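Local coordinates for ESX secretion system protein EccC (Thermomonospora curvata, PDB 4NH0) that is a multi-domain ATPase of the type VII (ESX) system, which exports proteins such as EsxA and EsxB, and may be its translocase, at residues D773-L778 against V803-N808; K809-R814 against P832-V837. All blocks are in the same frame, centred on the assembly; numbering follows the deposited sequence.

Contact 1 (D773-L778 against V803-N808)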
ATOM      1  N   ASP A 773       7.091  -6.626  -2.483  1.00 65.99           N
ATOM      2  CA  ASP A 773       5.907  -6.349  -3.291  1.00 65.36           C
ATOM      3  C   ASP A 773       4.906  -7.504  -3.278  1.00 65.34           C
ATOM      4  O   ASP A 773       3.707  -7.287  -3.120  1.00 78.00           O
ATOM      5  CB  ASP A 773       6.316  -6.024  -4.726  1.00 68.85           C
ATOM      6  CG  ASP A 773       5.314  -5.132  -5.431  1.00 80.22           C
ATOM      7  OD1 ASP A 773       4.149  -5.076  -4.989  1.00 70.14           O
ATOM      8  OD2 ASP A 773       5.693  -4.488  -6.432  1.00 96.30           O
ATOM      9  N   ASN A 774       5.392  -8.728  -3.452  1.00 66.93           N
ATOM     10  CA  ASN A 774       4.524  -9.899  -3.409  1.00 70.12           C
ATOM     11  C   ASN A 774       5.058 -10.928  -2.430  1.00 74.20           C
ATOM     12  O   ASN A 774       5.953 -11.707  -2.758  1.00 84.83           O
ATOM     13  CB  ASN A 774       4.385 -10.515  -4.798  1.00 72.84           C
ATOM     14  CG  ASN A 774       3.228 -11.484  -4.910  1.00 68.64           C
ATOM     15  OD1 ASN A 774       2.814 -12.103  -3.932  1.00 66.15           O
ATOM     16  ND2 ASN A 774       2.703 -11.628  -6.121  1.00 82.11           N
ATOM     17  N   TRP A 775       4.498 -10.924  -1.226  1.00 64.28           N
ATOM     18  CA  TRP A 775       4.946 -11.808  -0.160  1.00 67.12           C
ATOM     19  C   TRP A 775       4.797 -13.276  -0.534  1.00 69.68           C
ATOM     20  O   TRP A 775       5.593 -14.113  -0.113  1.00 82.19           O
ATOM     21  CB  TRP A 775       4.172 -11.518   1.122  1.00 65.16           C
ATOM     22  CG  TRP A 775       4.605 -12.355   2.278  1.00 62.74           C
ATOM     23  CD1 TRP A 775       3.992 -13.474   2.754  1.00 67.64           C
ATOM     24  CD2 TRP A 775       5.755 -12.145   3.104  1.00 53.12           C
ATOM     25  NE1 TRP A 775       4.685 -13.973   3.828  1.00 63.31           N
ATOM     26  CE2 TRP A 775       5.773 -13.174   4.063  1.00 62.13           C
ATOM     27  CE3 TRP A 775       6.770 -11.186   3.126  1.00 58.43           C
ATOM     28  CZ2 TRP A 775       6.765 -13.271   5.033  1.00 60.58           C
ATOM     29  CZ3 TRP A 775       7.752 -11.282   4.091  1.00 58.10           C
ATOM     30  CH2 TRP A 775       7.745 -12.319   5.029  1.00 66.77           C
ATOM     31  N   LEU A 776       3.775 -13.583  -1.326  1.00 70.36           N
ATOM     32  CA  LEU A 776       3.539 -14.949  -1.770  1.00 73.74           C
ATOM     33  C   LEU A 776       4.709 -15.457  -2.603  1.00 72.26           C
ATOM     34  O   LEU A 776       5.186 -16.572  -2.401  1.00 71.11           O
ATOM     35  CB  LEU A 776       2.242 -15.036  -2.576  1.00 84.95           C
ATOM     36  CG  LEU A 776       1.857 -16.426  -3.083  1.00 72.18           C
ATOM     37  CD1 LEU A 776       1.648 -17.379  -1.920  1.00 66.77           C
ATOM     38  CD2 LEU A 776       0.613 -16.351  -3.953  1.00103.82           C
ATOM     39  N   THR A 777       5.169 -14.625  -3.532  1.00 70.52           N
ATOM     40  CA  THR A 777       6.308 -14.959  -4.378  1.00 66.67           C
ATOM     41  C   THR A 777       7.550 -15.227  -3.534  1.00 75.05           C
ATOM     42  O   THR A 777       8.357 -16.098  -3.856  1.00 73.48           O
ATOM     43  CB  THR A 777       6.609 -13.829  -5.384  1.00 68.09           C
ATOM     44  OG1 THR A 777       5.438 -13.554  -6.162  1.00 80.57           O
ATOM     45  CG2 THR A 777       7.746 -14.221  -6.314  1.00 69.97           C
ATOM     46  N   LEU A 778       7.686 -14.479  -2.445  1.00 80.66           N
ATOM     47  CA  LEU A 778       8.840 -14.609  -1.564  1.00 64.62           C
ATOM     48  C   LEU A 778       8.854 -15.938  -0.821  1.00 67.89           C
ATOM     49  O   LEU A 778       9.878 -16.616  -0.769  1.00 82.51           O
ATOM     50  CB  LEU A 778       8.876 -13.462  -0.556  1.00 67.96           C
ATOM     51  CG  LEU A 778      10.008 -13.560   0.466  1.00 51.01           C
ATOM     52  CD1 LEU A 778      11.350 -13.302  -0.197  1.00 67.08           C
ATOM     53  CD2 LEU A 778       9.782 -12.604   1.613  1.00 53.29           C
ATOM     54  N   VAL A 803       9.126  -3.235   8.294  1.00 58.42           N
ATOM     55  CA  VAL A 803       8.816  -4.045   7.126  1.00 56.23           C
ATOM     56  C   VAL A 803       7.577  -3.489   6.435  1.00 64.25           C
ATOM     57  O   VAL A 803       6.610  -3.093   7.086  1.00 64.29           O
ATOM     58  CB  VAL A 803       8.599  -5.534   7.486  1.00 56.52           C
ATOM     59  CG1 VAL A 803       9.893  -6.155   7.985  1.00 57.37           C
ATOM     60  CG2 VAL A 803       7.498  -5.691   8.520  1.00 53.67           C
ATOM     61  N   VAL A 804       7.626  -3.428   5.112  1.00 64.43           N
ATOM     62  CA  VAL A 804       6.476  -3.015   4.323  1.00 50.28           C
ATOM     63  C   VAL A 804       6.146  -4.126   3.338  1.00 55.62           C
ATOM     64  O   VAL A 804       6.726  -4.207   2.257  1.00 69.14           O
ATOM     65  CB  VAL A 804       6.734  -1.699   3.572  1.00 42.92           C
ATOM     66  CG1 VAL A 804       5.499  -1.285   2.792  1.00 45.91           C
ATOM     67  CG2 VAL A 804       7.136  -0.606   4.548  1.00 28.79           C
ATOM     68  N   LEU A 805       5.218  -4.990   3.730  1.00 59.71           N
ATOM     69  CA  LEU A 805       4.929  -6.196   2.970  1.00 59.46           C
ATOM     70  C   LEU A 805       3.592  -6.111   2.250  1.00 71.90           C
ATOM     71  O   LEU A 805       2.619  -5.580   2.785  1.00 71.36           O
ATOM     72  CB  LEU A 805       4.949  -7.410   3.894  1.00 62.23           C
ATOM     73  CG  LEU A 805       6.178  -7.501   4.799  1.00 58.56           C
ATOM     74  CD1 LEU A 805       6.032  -8.641   5.785  1.00 46.91           C
ATOM     75  CD2 LEU A 805       7.437  -7.664   3.970  1.00 58.83           C
ATOM     76  N   SER A 806       3.550  -6.641   1.034  1.00 71.75           N
ATOM     77  CA  SER A 806       2.322  -6.662   0.254  1.00 65.76           C
ATOM     78  C   SER A 806       2.088  -8.030  -0.372  1.00 64.51           C
ATOM     79  O   SER A 806       3.033  -8.736  -0.722  1.00 73.65           O
ATOM     80  CB  SER A 806       2.356  -5.588  -0.832  1.00 66.81           C
ATOM     81  OG  SER A 806       1.236  -5.704  -1.691  1.00 71.45           O
ATOM     82  N   SER A 807       0.819  -8.396  -0.506  1.00 68.13           N
ATOM     83  CA  SER A 807       0.441  -9.664  -1.112  1.00 77.37           C
ATOM     84  C   SER A 807      -0.977  -9.583  -1.664  1.00 87.22           C
ATOM     85  O   SER A 807      -1.602  -8.524  -1.630  1.00 85.11           O
ATOM     86  CB  SER A 807       0.552 -10.802  -0.098  1.00 75.65           C
ATOM     87  OG  SER A 807       0.231 -12.046  -0.692  1.00 82.13           O
ATOM     88  N   ASN A 808      -1.481 -10.702  -2.172  1.00 87.42           N
ATOM     89  CA  ASN A 808      -2.828 -10.740  -2.726  1.00 78.08           C
ATOM     90  C   ASN A 808      -3.889 -10.874  -1.641  1.00 76.87           C
ATOM     91  O   ASN A 808      -4.802 -10.056  -1.548  1.00 78.00           O
ATOM     92  CB  ASN A 808      -2.959 -11.886  -3.729  1.00 87.86           C
ATOM     93  CG  ASN A 808      -2.109 -11.677  -4.965  1.00 96.09           C
ATOM     94  OD1 ASN A 808      -2.526 -11.011  -5.913  1.00 81.00           O
ATOM     95  ND2 ASN A 808      -0.910 -12.247  -4.964  1.00103.86           N
TER
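Trp775 N donates to Ser806 O (2.7 Å), joining the first turn of the helix to strand 801-807, the touching parts running 60° apart. The same carbonyl oxygen also receives a CA-H contact from Asn774 CA at 3.3 Å. Asn774 is the N-cap: its OD1 takes weak bonds from Leu776 N and Thr777 N, a loose cap on the first helix amides. Its amide and that of Asn808 lie near each other with planes 64° apart. The indole of Trp775, with CG anti to the backbone N (chi1 -178°), swings across to Leu805, whose two methyls both come in obliquely, from one side of the ring plane, against its CE3-CZ3 bond; CD1 and CD2 both come within 3.6 Å of Trp775 CZ3. With an alanine in place of Leu805, the CE3-CZ3 rim of Trp775 would probably lose its packing on this strand, opening a gap beside Phe813. CB of Ser807 rests against CB of Trp775 at 3.9 Å. Between nearest atoms, the Asp773 side chain lies about 4 Å from the magnesium, whose site includes Ser670 and Gly697, and the Ser806 side chain about 3 Å from that of Lys669, which binds ATP. Neighbouring parallel strands ending beside the P-loop, with a helix springing from one of them, are characteristic of P-loop NTPases, here the second FtsK domain.

Contact 2 (K809-R814 against P832-V837)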
ATOM      1  N   LYS A 809      -3.760 -11.911  -0.821  1.00 75.56           N
ATOM      2  CA  LYS A 809      -4.712 -12.163   0.252  1.00 78.90           C
ATOM      3  C   LYS A 809      -4.022 -12.100   1.609  1.00 74.93           C
ATOM      4  O   LYS A 809      -2.838 -12.409   1.721  1.00 68.79           O
ATOM      5  CB  LYS A 809      -5.378 -13.527   0.068  1.00 89.50           C
ATOM      6  CG  LYS A 809      -5.535 -13.952  -1.384  1.00 89.17           C
ATOM      7  CD  LYS A 809      -6.025 -15.386  -1.486  1.00 88.00           C
ATOM      8  CE  LYS A 809      -6.124 -15.835  -2.933  1.00 96.38           C
ATOM      9  NZ  LYS A 809      -6.548 -17.259  -3.038  1.00107.11           N
ATOM     10  N   TRP A 810      -4.765 -11.703   2.638  1.00 76.75           N
ATOM     11  CA  TRP A 810      -4.230 -11.688   3.994  1.00 70.67           C
ATOM     12  C   TRP A 810      -3.840 -13.097   4.425  1.00 78.22           C
ATOM     13  O   TRP A 810      -2.925 -13.282   5.226  1.00 83.00           O
ATOM     14  CB  TRP A 810      -5.243 -11.102   4.981  1.00 80.40           C
ATOM     15  CG  TRP A 810      -5.504  -9.636   4.805  1.00 87.12           C
ATOM     16  CD1 TRP A 810      -6.687  -9.050   4.460  1.00 94.45           C
ATOM     17  CD2 TRP A 810      -4.562  -8.569   4.969  1.00 81.87           C
ATOM     18  NE1 TRP A 810      -6.540  -7.686   4.401  1.00 77.60           N
ATOM     19  CE2 TRP A 810      -5.245  -7.365   4.709  1.00 69.09           C
ATOM     20  CE3 TRP A 810      -3.207  -8.516   5.309  1.00 81.21           C
ATOM     21  CZ2 TRP A 810      -4.619  -6.124   4.776  1.00 64.86           C
ATOM     22  CZ3 TRP A 810      -2.589  -7.282   5.378  1.00 73.48           C
ATOM     23  CH2 TRP A 810      -3.294  -6.104   5.112  1.00 64.92           C
ATOM     24  N   SER A 811      -4.538 -14.087   3.880  1.00 80.56           N
ATOM     25  CA  SER A 811      -4.275 -15.485   4.198  1.00 79.05           C
ATOM     26  C   SER A 811      -2.917 -15.939   3.672  1.00 84.81           C
ATOM     27  O   SER A 811      -2.402 -16.979   4.079  1.00 77.27           O
ATOM     28  CB  SER A 811      -5.380 -16.377   3.631  1.00 86.16           C
ATOM     29  OG  SER A 811      -5.534 -16.174   2.238  1.00 83.44           O
ATOM     30  N   GLU A 812      -2.342 -15.157   2.764  1.00 81.61           N
ATOM     31  CA  GLU A 812      -1.031 -15.473   2.208  1.00 73.74           C
ATOM     32  C   GLU A 812       0.068 -15.085   3.189  1.00 72.01           C
ATOM     33  O   GLU A 812       1.192 -15.578   3.104  1.00 89.51           O
ATOM     34  CB  GLU A 812      -0.834 -14.774   0.863  1.00 75.72           C
ATOM     35  CG  GLU A 812      -1.805 -15.248  -0.208  1.00 87.43           C
ATOM     36  CD  GLU A 812      -1.596 -14.565  -1.544  1.00 94.71           C
ATOM     37  OE1 GLU A 812      -0.647 -13.763  -1.664  1.00 88.51           O
ATOM     38  OE2 GLU A 812      -2.382 -14.831  -2.477  1.00 92.15           O
ATOM     39  N   PHE A 813      -0.263 -14.192   4.116  1.00 71.52           N
ATOM     40  CA  PHE A 813       0.611 -13.909   5.246  1.00 67.46           C
ATOM     41  C   PHE A 813       0.365 -14.949   6.327  1.00 68.73           C
ATOM     42  O   PHE A 813      -0.783 -15.213   6.681  1.00 86.04           O
ATOM     43  CB  PHE A 813       0.366 -12.508   5.809  1.00 76.73           C
ATOM     44  CG  PHE A 813       0.844 -11.398   4.919  1.00 54.58           C
ATOM     45  CD1 PHE A 813       2.196 -11.179   4.727  1.00 64.35           C
ATOM     46  CD2 PHE A 813      -0.060 -10.560   4.291  1.00 61.81           C
ATOM     47  CE1 PHE A 813       2.636 -10.153   3.917  1.00 65.87           C
ATOM     48  CE2 PHE A 813       0.375  -9.533   3.479  1.00 70.24           C
ATOM     49  CZ  PHE A 813       1.724  -9.331   3.292  1.00 71.46           C
ATOM     50  N   ARG A 814       1.433 -15.543   6.846  1.00 68.12           N
ATOM     51  CA  ARG A 814       1.292 -16.502   7.932  1.00 72.40           C
ATOM     52  C   ARG A 814       0.711 -15.818   9.162  1.00 72.89           C
ATOM     53  O   ARG A 814       0.872 -14.614   9.346  1.00 84.82           O
ATOM     54  CB  ARG A 814       2.634 -17.153   8.266  1.00 82.39           C
ATOM     55  CG  ARG A 814       3.075 -18.198   7.258  1.00 77.15           C
ATOM     56  CD  ARG A 814       4.155 -19.101   7.827  1.00 87.62           C
ATOM     57  NE  ARG A 814       4.510 -20.170   6.900  1.00 99.62           N
ATOM     58  CZ  ARG A 814       3.886 -21.342   6.839  1.00 97.54           C
ATOM     59  NH1 ARG A 814       2.871 -21.596   7.654  1.00109.25           N
ATOM     60  NH2 ARG A 814       4.274 -22.259   5.964  1.00 96.98           N
ATOM     61  N   PRO A 832     -14.518 -10.626  -0.265  1.00108.04           N
ATOM     62  CA  PRO A 832     -14.964  -9.712   0.795  1.00103.70           C
ATOM     63  C   PRO A 832     -14.748 -10.270   2.200  1.00100.91           C
ATOM     64  O   PRO A 832     -14.442  -9.509   3.121  1.00101.83           O
ATOM     65  CB  PRO A 832     -16.455  -9.545   0.500  1.00123.15           C
ATOM     66  CG  PRO A 832     -16.549  -9.742  -0.979  1.00135.26           C
ATOM     67  CD  PRO A 832     -15.546 -10.805  -1.304  1.00139.97           C
ATOM     68  N   TYR A 833     -14.917 -11.580   2.371  1.00111.82           N
ATOM     69  CA  TYR A 833     -14.496 -12.241   3.617  1.00115.07           C
ATOM     70  C   TYR A 833     -12.979 -12.357   3.507  1.00116.60           C
ATOM     71  O   TYR A 833     -12.424 -12.018   2.460  1.00122.44           O
ATOM     72  CB  TYR A 833     -15.234 -13.597   3.815  1.00128.09           C
ATOM     73  CG  TYR A 833     -14.994 -14.375   5.109  1.00142.92           C
ATOM     74  CD1 TYR A 833     -14.251 -13.834   6.134  1.00139.02           C
ATOM     75  CD2 TYR A 833     -15.594 -15.626   5.331  1.00154.11           C
ATOM     76  CE1 TYR A 833     -14.015 -14.537   7.327  1.00146.68           C
ATOM     77  CE2 TYR A 833     -15.388 -16.328   6.519  1.00161.49           C
ATOM     78  CZ  TYR A 833     -14.582 -15.779   7.513  1.00162.90           C
ATOM     79  OH  TYR A 833     -14.331 -16.435   8.706  1.00169.45           O
ATOM     80  N   GLU A 834     -12.323 -12.780   4.586  1.00113.86           N
ATOM     81  CA  GLU A 834     -10.869 -12.814   4.724  1.00121.11           C
ATOM     82  C   GLU A 834     -10.348 -11.389   4.894  1.00112.83           C
ATOM     83  O   GLU A 834      -9.143 -11.162   4.994  1.00113.63           O
ATOM     84  CB  GLU A 834     -10.196 -13.507   3.533  1.00128.86           C
ATOM     85  CG  GLU A 834     -10.131 -15.022   3.678  1.00121.54           C
ATOM     86  CD  GLU A 834      -9.524 -15.689   2.461  1.00125.10           C
ATOM     87  OE1 GLU A 834      -9.123 -14.968   1.515  1.00122.21           O
ATOM     88  OE2 GLU A 834      -9.422 -16.934   2.463  1.00124.01           O
ATOM     89  N   SER A 835     -11.270 -10.433   4.947  1.00100.57           N
ATOM     90  CA  SER A 835     -10.911  -9.039   5.149  1.00 90.22           C
ATOM     91  C   SER A 835     -10.530  -8.805   6.602  1.00 97.77           C
ATOM     92  O   SER A 835     -10.926  -9.562   7.487  1.00 94.30           O
ATOM     93  CB  SER A 835     -12.057  -8.111   4.749  1.00 88.63           C
ATOM     94  OG  SER A 835     -11.819  -6.793   5.212  1.00 82.40           O
ATOM     95  N   GLU A 836      -9.762  -7.749   6.842  1.00 95.73           N
ATOM     96  CA  GLU A 836      -9.242  -7.478   8.176  1.00 93.07           C
ATOM     97  C   GLU A 836      -9.934  -6.282   8.826  1.00 99.83           C
ATOM     98  O   GLU A 836      -9.596  -5.892   9.942  1.00110.89           O
ATOM     99  CB  GLU A 836      -7.732  -7.240   8.113  1.00 69.86           C
ATOM    100  CG  GLU A 836      -6.990  -7.619   9.384  1.00 76.32           C
ATOM    101  CD  GLU A 836      -6.758  -9.110   9.500  1.00 77.36           C
ATOM    102  OE1 GLU A 836      -6.515  -9.757   8.460  1.00 75.86           O
ATOM    103  OE2 GLU A 836      -6.820  -9.638  10.629  1.00 76.41           O
ATOM    104  N   VAL A 837     -10.913  -5.715   8.136  1.00 92.75           N
ATOM    105  CA  VAL A 837     -11.723  -4.652   8.710  1.00 89.51           C
ATOM    106  C   VAL A 837     -13.177  -5.054   8.910  1.00101.67           C
ATOM    107  O   VAL A 837     -13.589  -5.370  10.014  1.00102.48           O
ATOM    108  CB  VAL A 837     -11.682  -3.407   7.839  1.00 78.21           C
ATOM    109  CG1 VAL A 837     -12.299  -2.249   8.572  1.00 79.86           C
ATOM    110  CG2 VAL A 837     -10.254  -3.087   7.488  1.00 78.95           C
TER
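Trp810 has CG anti to its carbonyl carbon (chi1 -68°), which sets the indole against 832-837, while Glu836 has CG anti to its own N (chi1 -151°) and then bends at chi2 (79°), folding the carboxylate back over the ring. CB of Glu836 sits 4.2 Å from the centroid of the five-membered ring, close to the ring normal, in a CH-pi contact. OE1 of Glu836 lies 3.8 Å from Trp810 CG, over the same ring system but offset toward its rim, and the carboxylate stands almost perpendicular to the indole. A different group meets the edge: the carbonyl O of Glu834 approaches Trp810 CD1 at 3.3 Å, near the ring plane. NE1 of the indole looks beyond this pair of segments, giving a weak hydrogen bond to Glu826 of strand 823-827. That glutamate also accepts from Glu836 N and is hydrogen-bonded to Ser835 OG, so one carboxylate serves both sides of the contact. Within 832-837, Ser835 OG receives Val837 N at 3.2 Å in an ST turn, just where Glu836 meets the ring. On the outer side, Glu834 reaches along Ser811, its OE1 3.9 Å from Ser811 OG, and Lys809 NZ remains 5.7 Å from that same OE1. No hydrogen bond or salt bridge spans the two segments: the attraction comes from CB of Glu836 over the buried indole, the carboxylate's charge is likely to be offset by Lys824 and Arg818 beside it, and Lys809 and Glu834, on the solvent side, probably add only a modest, long-range pull.

In the fold
Following the chain, strand 767-772 leads into 773-778, then helices 775-781 and 784-795 carry it back to strand 801-807, where contact 1 closes this excursion between neighbouring parallel strands. Contact 2 opens at the very next residue: 809-814 leaves that strand, the chain passes through helix 815-818 and strand 823-827, and the second loop closes in the irregular segment 832-837. The two are therefore in series, neither nested nor crossed, with centres about 13 Å apart. They share a border, where Phe813 meets Trp775 and Glu812 hydrogen-bonds Asn808 N. Together they join the nucleotide-side end of the central sheet to the loops beyond it in the second FtsK domain.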